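Local coordinates for protein phosphoribosylaminoimidazole carboxylase (Bombyx mori, PDB 4JA0) that probably catalyses two steps of de novo purine biosynthesis, the carboxylation of aminoimidazole ribonucleotide and the SAICAR synthetase reaction, at residues G337-L340 with S341-S345; D361-S364 with S365-P369; V377-P380 with D381-A384. All blocks are in the same frame, centred on the assembly; numbering follows the deposited sequence.

All three contacts are local and lie within the AIR carboxylase region, and together they illustrate how a chain ends, turns and restarts its helices. Interaction 1, almost wholly buried, belongs to helix 336-343 and is mostly backbone hydrogen bonding. Interaction 2, also buried, is the turn after helix 358-361 and adds an aliphatic-aromatic contact. Interaction 3 starts helix 380-391; its D381 is exposed, and its chemistry is that of a helix N-terminus. P338 packs on S364 and V368, which joins interactions 1 and 2, and N334 bonds to both; I362 and I378 join 2 and 3. Each contact also meets neighbouring subunits of the octameric assembly.

Interaction 1 (G337-L340 with S341-S345); sequences GPVL and SGNTS
V339 and N343 sit one turn apart on helix 336-343, the connecting helix of a beta-alpha-beta unit whose strands, 323-329 and 348-350, are neighbours in the parallel sheet of the AIR carboxylase region. Backbone hydrogen bonds make up most of the contact. The bond from S341 N to G337 O, 2.9 Å long, is of the regular helical kind, whereas G342 N divides itself between two weak bonds, to P338 O and to V339 O. Side-chain hydrogen bonding is the work of N343. Its CG lies beside its own backbone N (chi1 -69°), which turns the amide back toward the preceding turn, and ND2 donates to V339 O at 2.8 Å in a fairly straight bond. The acceptor lies close to the plane of the amide, although ND2 itself comes in tilted from the V339 carbonyl plane. The same nitrogen is hydrogen-bonded to T307 OG1 of the third subunit, so the amide is held between its own helix and a neighbour. With an alanine here, V339 O would probably lose its side-chain donor and T307 of that subunit its partner. Van der Waals packing is slighter: V339 CG1 lies beside the amide, 4.0 Å from N343 ND2, while L340, N343 and T344 rest on M314 of helix 307-317. Two donors share L340 O toward the end of the helix: N343 N, 2.9 Å away, stands above the carbonyl plane, and T344 N, at the same 2.9 Å, lies almost on the extension of the C=O bond (C=O...N angle 177°), although its N-H is bent away from the acceptor.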
loop_
_atom_site.group_PDB
_atom_site.type_symbol
_atom_site.label_atom_id
_atom_site.label_comp_id
_atom_site.label_asym_id
_atom_site.label_seq_id
_atom_site.Cartn_x
_atom_site.Cartn_y
_atom_site.Cartn_z
ATOM N N GLY A 337 -11.158 -15.158 15.310
ATOM C CA GLY A 337 -11.204 -16.223 14.333
ATOM C C GLY A 337 -10.052 -17.188 14.474
ATOM O O GLY A 337 -10.274 -18.379 14.616
ATOM N N PRO A 338 -8.811 -16.675 14.430
ATOM C CA PRO A 338 -7.638 -17.544 14.584
ATOM C C PRO A 338 -7.583 -18.277 15.890
ATOM O O PRO A 338 -7.091 -19.403 15.905
ATOM C CB PRO A 338 -6.470 -16.570 14.475
ATOM C CG PRO A 338 -6.983 -15.525 13.517
ATOM C CD PRO A 338 -8.432 -15.342 13.921
ATOM N N VAL A 339 -8.084 -17.682 16.965
ATOM C CA VAL A 339 -8.089 -18.387 18.245
ATOM C C VAL A 339 -9.115 -19.533 18.232
ATOM O O VAL A 339 -8.805 -20.633 18.686
ATOM C CB VAL A 339 -8.245 -17.405 19.448
ATOM C CG1 VAL A 339 -8.804 -18.096 20.681
ATOM C CG2 VAL A 339 -6.892 -16.783 19.765
ATOM N N LEU A 340 -10.302 -19.302 17.669
ATOM C CA LEU A 340 -11.257 -20.398 17.466
ATOM C C LEU A 340 -10.647 -21.497 16.625
ATOM O O LEU A 340 -10.690 -22.680 16.974
ATOM C CB LEU A 340 -12.512 -19.901 16.759
ATOM C CG LEU A 340 -13.457 -19.078 17.630
ATOM C CD1 LEU A 340 -14.620 -18.529 16.824
ATOM C CD2 LEU A 340 -13.961 -19.956 18.767
ATOM N N SER A 341 -10.029 -21.082 15.538
ATOM C CA SER A 341 -9.461 -22.003 14.596
ATOM C C SER A 341 -8.426 -22.892 15.287
ATOM O O SER A 341 -8.298 -24.084 14.966
ATOM C CB SER A 341 -8.845 -21.208 13.439
ATOM O OG SER A 341 -8.390 -22.064 12.408
ATOM N N GLY A 342 -7.731 -22.325 16.277
ATOM C CA GLY A 342 -6.711 -23.069 17.002
ATOM C C GLY A 342 -7.248 -24.031 18.067
ATOM O O GLY A 342 -6.543 -24.928 18.526
ATOM N N ASN A 343 -8.501 -23.841 18.462
ATOM C CA ASN A 343 -9.063 -24.630 19.545
ATOM C C ASN A 343 -10.244 -25.517 19.136
ATOM O O ASN A 343 -10.746 -26.300 19.942
ATOM C CB ASN A 343 -9.435 -23.717 20.713
ATOM C CG ASN A 343 -8.211 -23.131 21.406
ATOM O OD1 ASN A 343 -7.607 -23.760 22.266
ATOM N ND2 ASN A 343 -7.841 -21.928 21.024
ATOM N N THR A 344 -10.674 -25.423 17.881
ATOM C CA THR A 344 -11.748 -26.301 17.422
ATOM C C THR A 344 -11.401 -26.996 16.129
ATOM O O THR A 344 -10.454 -26.635 15.431
ATOM C CB THR A 344 -13.110 -25.560 17.262
ATOM O OG1 THR A 344 -14.184 -26.499 17.308
ATOM C CG2 THR A 344 -13.172 -24.809 15.971
ATOM N N SER A 345 -12.205 -27.985 15.790
ATOM C CA SER A 345 -11.931 -28.798 14.632
ATOM C C SER A 345 -13.004 -28.514 13.602
ATOM O O SER A 345 -12.886 -28.902 12.435
ATOM C CB SER A 345 -11.966 -30.266 15.040
ATOM O OG SER A 345 -11.801 -31.104 13.917
#

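Interaction 2 (D361-S364 with S365-P369); sequences DIWS and SLSVP
L366 lays its CD1 methyl over one face of the W363 indole, a CH-pi contact in which CD1 is 4.1 Å from the centroid of the six-membered ring and 18° off the ring normal. I362 CG2 lies over the same face, and its 3.9 Å approach to L366 CD1 completes a small apolar cluster. L366 reaches this place with CG beside its backbone N (chi1 -52°), which carries the branch back over the preceding turn. Part of the interface between subunits is built on the cluster, since I378 of the second subunit packs on both W363 and L366. The backbone beneath is a turn that prolongs helix 358-361 with helical torsions but without regular bonding, on the way to strand 375-376 at one border of the chain's parallel sheet. I362 O is its hub, gripped by two donors: L366 N, 3.0 Å away and nearly along the C=O axis, and S365 N, also at 3.0 Å but standing above the carbonyl plane. After L366 the chain abandons the helical path, with psi near 177°, and S367 adopts positive phi. S365, largely buried in the turn, brings CB to 3.3 Å from I362 O, while its OG is hydrogen-bonded to ND2 of N334. The preceding S364 OG donates to D361 O, which S364 N also reaches, and is itself bonded to the backbone N of N334.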
loop_
_atom_site.group_PDB
_atom_site.type_symbol
_atom_site.label_atom_id
_atom_site.label_comp_id
_atom_site.label_asym_id
_atom_site.label_seq_id
_atom_site.Cartn_x
_atom_site.Cartn_y
_atom_site.Cartn_z
ATOM N N ASP A 361 -6.355 -4.196 7.923
ATOM C CA ASP A 361 -6.723 -5.147 8.965
ATOM C C ASP A 361 -7.000 -6.551 8.499
ATOM O O ASP A 361 -6.974 -7.479 9.298
ATOM C CB ASP A 361 -7.941 -4.630 9.725
ATOM C CG ASP A 361 -7.597 -3.468 10.624
ATOM O OD1 ASP A 361 -6.401 -3.346 11.011
ATOM O OD2 ASP A 361 -8.523 -2.674 10.910
ATOM N N ILE A 362 -7.276 -6.724 7.217
ATOM C CA ILE A 362 -7.675 -8.040 6.765
ATOM C C ILE A 362 -6.550 -9.055 6.895
ATOM O O ILE A 362 -6.800 -10.250 6.955
ATOM C CB ILE A 362 -8.204 -8.046 5.329
ATOM C CG1 ILE A 362 -9.034 -9.316 5.139
ATOM C CG2 ILE A 362 -7.055 -7.950 4.334
ATOM C CD1 ILE A 362 -9.475 -9.544 3.787
ATOM N N TRP A 363 -5.311 -8.587 6.977
ATOM C CA TRP A 363 -4.208 -9.513 7.068
ATOM C C TRP A 363 -4.136 -10.152 8.429
ATOM O O TRP A 363 -3.420 -11.116 8.609
ATOM C CB TRP A 363 -2.896 -8.825 6.737
ATOM C CG TRP A 363 -2.832 -8.387 5.334
ATOM C CD1 TRP A 363 -3.112 -7.143 4.837
ATOM C CD2 TRP A 363 -2.503 -9.205 4.206
ATOM N NE1 TRP A 363 -2.951 -7.135 3.465
ATOM C CE2 TRP A 363 -2.576 -8.389 3.059
ATOM C CE3 TRP A 363 -2.140 -10.545 4.061
ATOM C CZ2 TRP A 363 -2.305 -8.875 1.787
ATOM C CZ3 TRP A 363 -1.863 -11.021 2.807
ATOM C CH2 TRP A 363 -1.957 -10.198 1.684
ATOM N N SER A 364 -4.900 -9.637 9.386
ATOM C CA SER A 364 -4.974 -10.255 10.711
ATOM C C SER A 364 -5.849 -11.490 10.642
ATOM O O SER A 364 -5.762 -12.357 11.505
ATOM C CB SER A 364 -5.515 -9.273 11.752
ATOM O OG SER A 364 -6.814 -8.810 11.426
ATOM N N SER A 365 -6.722 -11.524 9.630
ATOM C CA SER A 365 -7.601 -12.656 9.335
ATOM C C SER A 365 -6.887 -13.662 8.459
ATOM O O SER A 365 -6.745 -14.820 8.816
ATOM C CB SER A 365 -8.853 -12.183 8.614
ATOM O OG SER A 365 -9.618 -11.332 9.432
ATOM N N LEU A 366 -6.426 -13.205 7.303
ATOM C CA LEU A 366 -5.526 -13.986 6.461
ATOM C C LEU A 366 -4.235 -14.174 7.222
ATOM O O LEU A 366 -4.098 -13.663 8.337
ATOM C CB LEU A 366 -5.223 -13.214 5.190
ATOM C CG LEU A 366 -6.388 -12.666 4.374
ATOM C CD1 LEU A 366 -5.885 -11.544 3.462
ATOM C CD2 LEU A 366 -7.002 -13.779 3.555
ATOM N N SER A 367 -3.293 -14.911 6.654
ATOM C CA SER A 367 -1.951 -15.024 7.269
ATOM C C SER A 367 -2.044 -15.424 8.736
ATOM O O SER A 367 -1.619 -14.699 9.649
ATOM C CB SER A 367 -1.066 -13.761 7.097
ATOM O OG SER A 367 -1.568 -12.629 7.769
ATOM N N VAL A 368 -2.635 -16.587 8.938
ATOM C CA VAL A 368 -2.703 -17.187 10.247
ATOM C C VAL A 368 -1.416 -17.981 10.493
ATOM O O VAL A 368 -0.671 -18.279 9.560
ATOM C CB VAL A 368 -3.921 -18.132 10.309
ATOM C CG1 VAL A 368 -5.210 -17.334 10.418
ATOM C CG2 VAL A 368 -3.937 -19.027 9.083
ATOM N N PRO A 369 -1.124 -18.292 11.762
ATOM C CA PRO A 369 0.017 -19.177 12.040
ATOM C C PRO A 369 -0.161 -20.565 11.431
ATOM O O PRO A 369 -1.278 -20.991 11.090
ATOM C CB PRO A 369 0.039 -19.256 13.562
ATOM C CG PRO A 369 -1.301 -18.714 14.004
ATOM C CD PRO A 369 -1.706 -17.726 12.989
#

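Interaction 3 (V377-P380 with D381-A384); sequences VIYP and DSAA
S382 turns its hydroxyl back on Y379, where OG donates a hydrogen bond of 2.7 Å to the carbonyl O. The torsion that allows this places OG between its own backbone N and carbonyl carbon (chi1 60°), so that the hydroxyl folds against the start of the helix. OG meets the carbonyl from the side, with a C=O...OG angle of 118°, and is tilted from the carbonyl plane. V377 closes over the same spot: its CG1 methyl is 3.5 Å from S382 OG and 3.6 Å from A383 CB, and C351 packs on both V377 and A383. Y379 to A383 make the N-terminal turn of helix 380-391, with Y379 at the N-cap; strand 375-376 leads into it. P380 suits the first helical position, where a proline's missing N-H costs no helical bond, and its ring rests on K284 and I285 of helix 279-291. Its carbonyl opens the regular pattern, A384 N reaching P380 O at 3.2 Å, while A383 N makes only weak bonds to Y379 O and P380 O. Y379 sends its ring away from the helix, with CG beside the backbone N (chi1 -50°). I378 CG2 lies over the centre of one ring face, S382 OG stands near the ring plane at its edge, 4.1 Å from Y379 CD2, and R332 of the fourth subunit makes a cation-pi contact with the ring. The Y379 side chain is also about 4 Å from a bound sulfate, probably from the crystallisation liquor.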
loop_
_atom_site.group_PDB
_atom_site.type_symbol
_atom_site.label_atom_id
_atom_site.label_comp_id
_atom_site.label_asym_id
_atom_site.label_seq_id
_atom_site.Cartn_x
_atom_site.Cartn_y
_atom_site.Cartn_z
ATOM N N VAL A 377 -13.431 -14.402 4.285
ATOM C CA VAL A 377 -14.461 -13.934 3.374
ATOM C C VAL A 377 -14.645 -12.447 3.716
ATOM O O VAL A 377 -14.308 -12.028 4.827
ATOM C CB VAL A 377 -15.746 -14.762 3.616
ATOM C CG1 VAL A 377 -16.952 -13.872 3.843
ATOM C CG2 VAL A 377 -15.995 -15.760 2.511
ATOM N N ILE A 378 -15.146 -11.639 2.792
ATOM C CA ILE A 378 -15.159 -10.188 3.010
ATOM C C ILE A 378 -16.556 -9.518 3.056
ATOM O O ILE A 378 -16.703 -8.389 3.558
ATOM C CB ILE A 378 -14.220 -9.526 1.992
ATOM C CG1 ILE A 378 -12.929 -9.107 2.673
ATOM C CG2 ILE A 378 -14.860 -8.347 1.258
ATOM C CD1 ILE A 378 -12.028 -8.368 1.698
ATOM N N TYR A 379 -17.574 -10.221 2.559
ATOM C CA TYR A 379 -18.948 -9.727 2.585
ATOM C C TYR A 379 -19.855 -10.649 3.392
ATOM O O TYR A 379 -19.679 -11.871 3.377
ATOM C CB TYR A 379 -19.492 -9.573 1.160
ATOM C CG TYR A 379 -18.572 -8.803 0.261
ATOM C CD1 TYR A 379 -18.486 -7.418 0.358
ATOM C CD2 TYR A 379 -17.779 -9.453 -0.684
ATOM C CE1 TYR A 379 -17.632 -6.692 -0.457
ATOM C CE2 TYR A 379 -16.920 -8.736 -1.509
ATOM C CZ TYR A 379 -16.850 -7.356 -1.386
ATOM O OH TYR A 379 -16.006 -6.624 -2.189
ATOM N N PRO A 380 -20.826 -10.065 4.114
ATOM C CA PRO A 380 -21.731 -10.853 4.958
ATOM C C PRO A 380 -22.539 -11.891 4.188
ATOM O O PRO A 380 -22.652 -13.031 4.658
ATOM C CB PRO A 380 -22.669 -9.794 5.561
ATOM C CG PRO A 380 -22.538 -8.613 4.690
ATOM C CD PRO A 380 -21.127 -8.632 4.194
ATOM N N ASP A 381 -23.045 -11.534 3.010
ATOM C CA ASP A 381 -23.789 -12.499 2.214
ATOM C C ASP A 381 -22.894 -13.660 1.836
ATOM O O ASP A 381 -23.284 -14.816 1.934
ATOM C CB ASP A 381 -24.383 -11.860 0.958
ATOM C CG ASP A 381 -25.575 -10.969 1.270
ATOM O OD1 ASP A 381 -26.400 -11.367 2.117
ATOM O OD2 ASP A 381 -25.703 -9.886 0.657
ATOM N N SER A 382 -21.669 -13.362 1.452
ATOM C CA SER A 382 -20.797 -14.431 1.017
ATOM C C SER A 382 -20.359 -15.352 2.157
ATOM O O SER A 382 -19.966 -16.491 1.915
ATOM C CB SER A 382 -19.592 -13.862 0.263
ATOM O OG SER A 382 -18.855 -12.993 1.095
ATOM N N ALA A 383 -20.449 -14.885 3.395
ATOM C CA ALA A 383 -20.081 -15.740 4.527
ATOM C C ALA A 383 -21.208 -16.714 4.793
ATOM O O ALA A 383 -20.969 -17.885 5.081
ATOM C CB ALA A 383 -19.781 -14.913 5.767
ATOM N N ALA A 384 -22.443 -16.235 4.674
ATOM C CA ALA A 384 -23.593 -17.114 4.875
ATOM C C ALA A 384 -23.600 -18.200 3.796
ATOM O O ALA A 384 -23.943 -19.349 4.067
ATOM C CB ALA A 384 -24.887 -16.314 4.849
#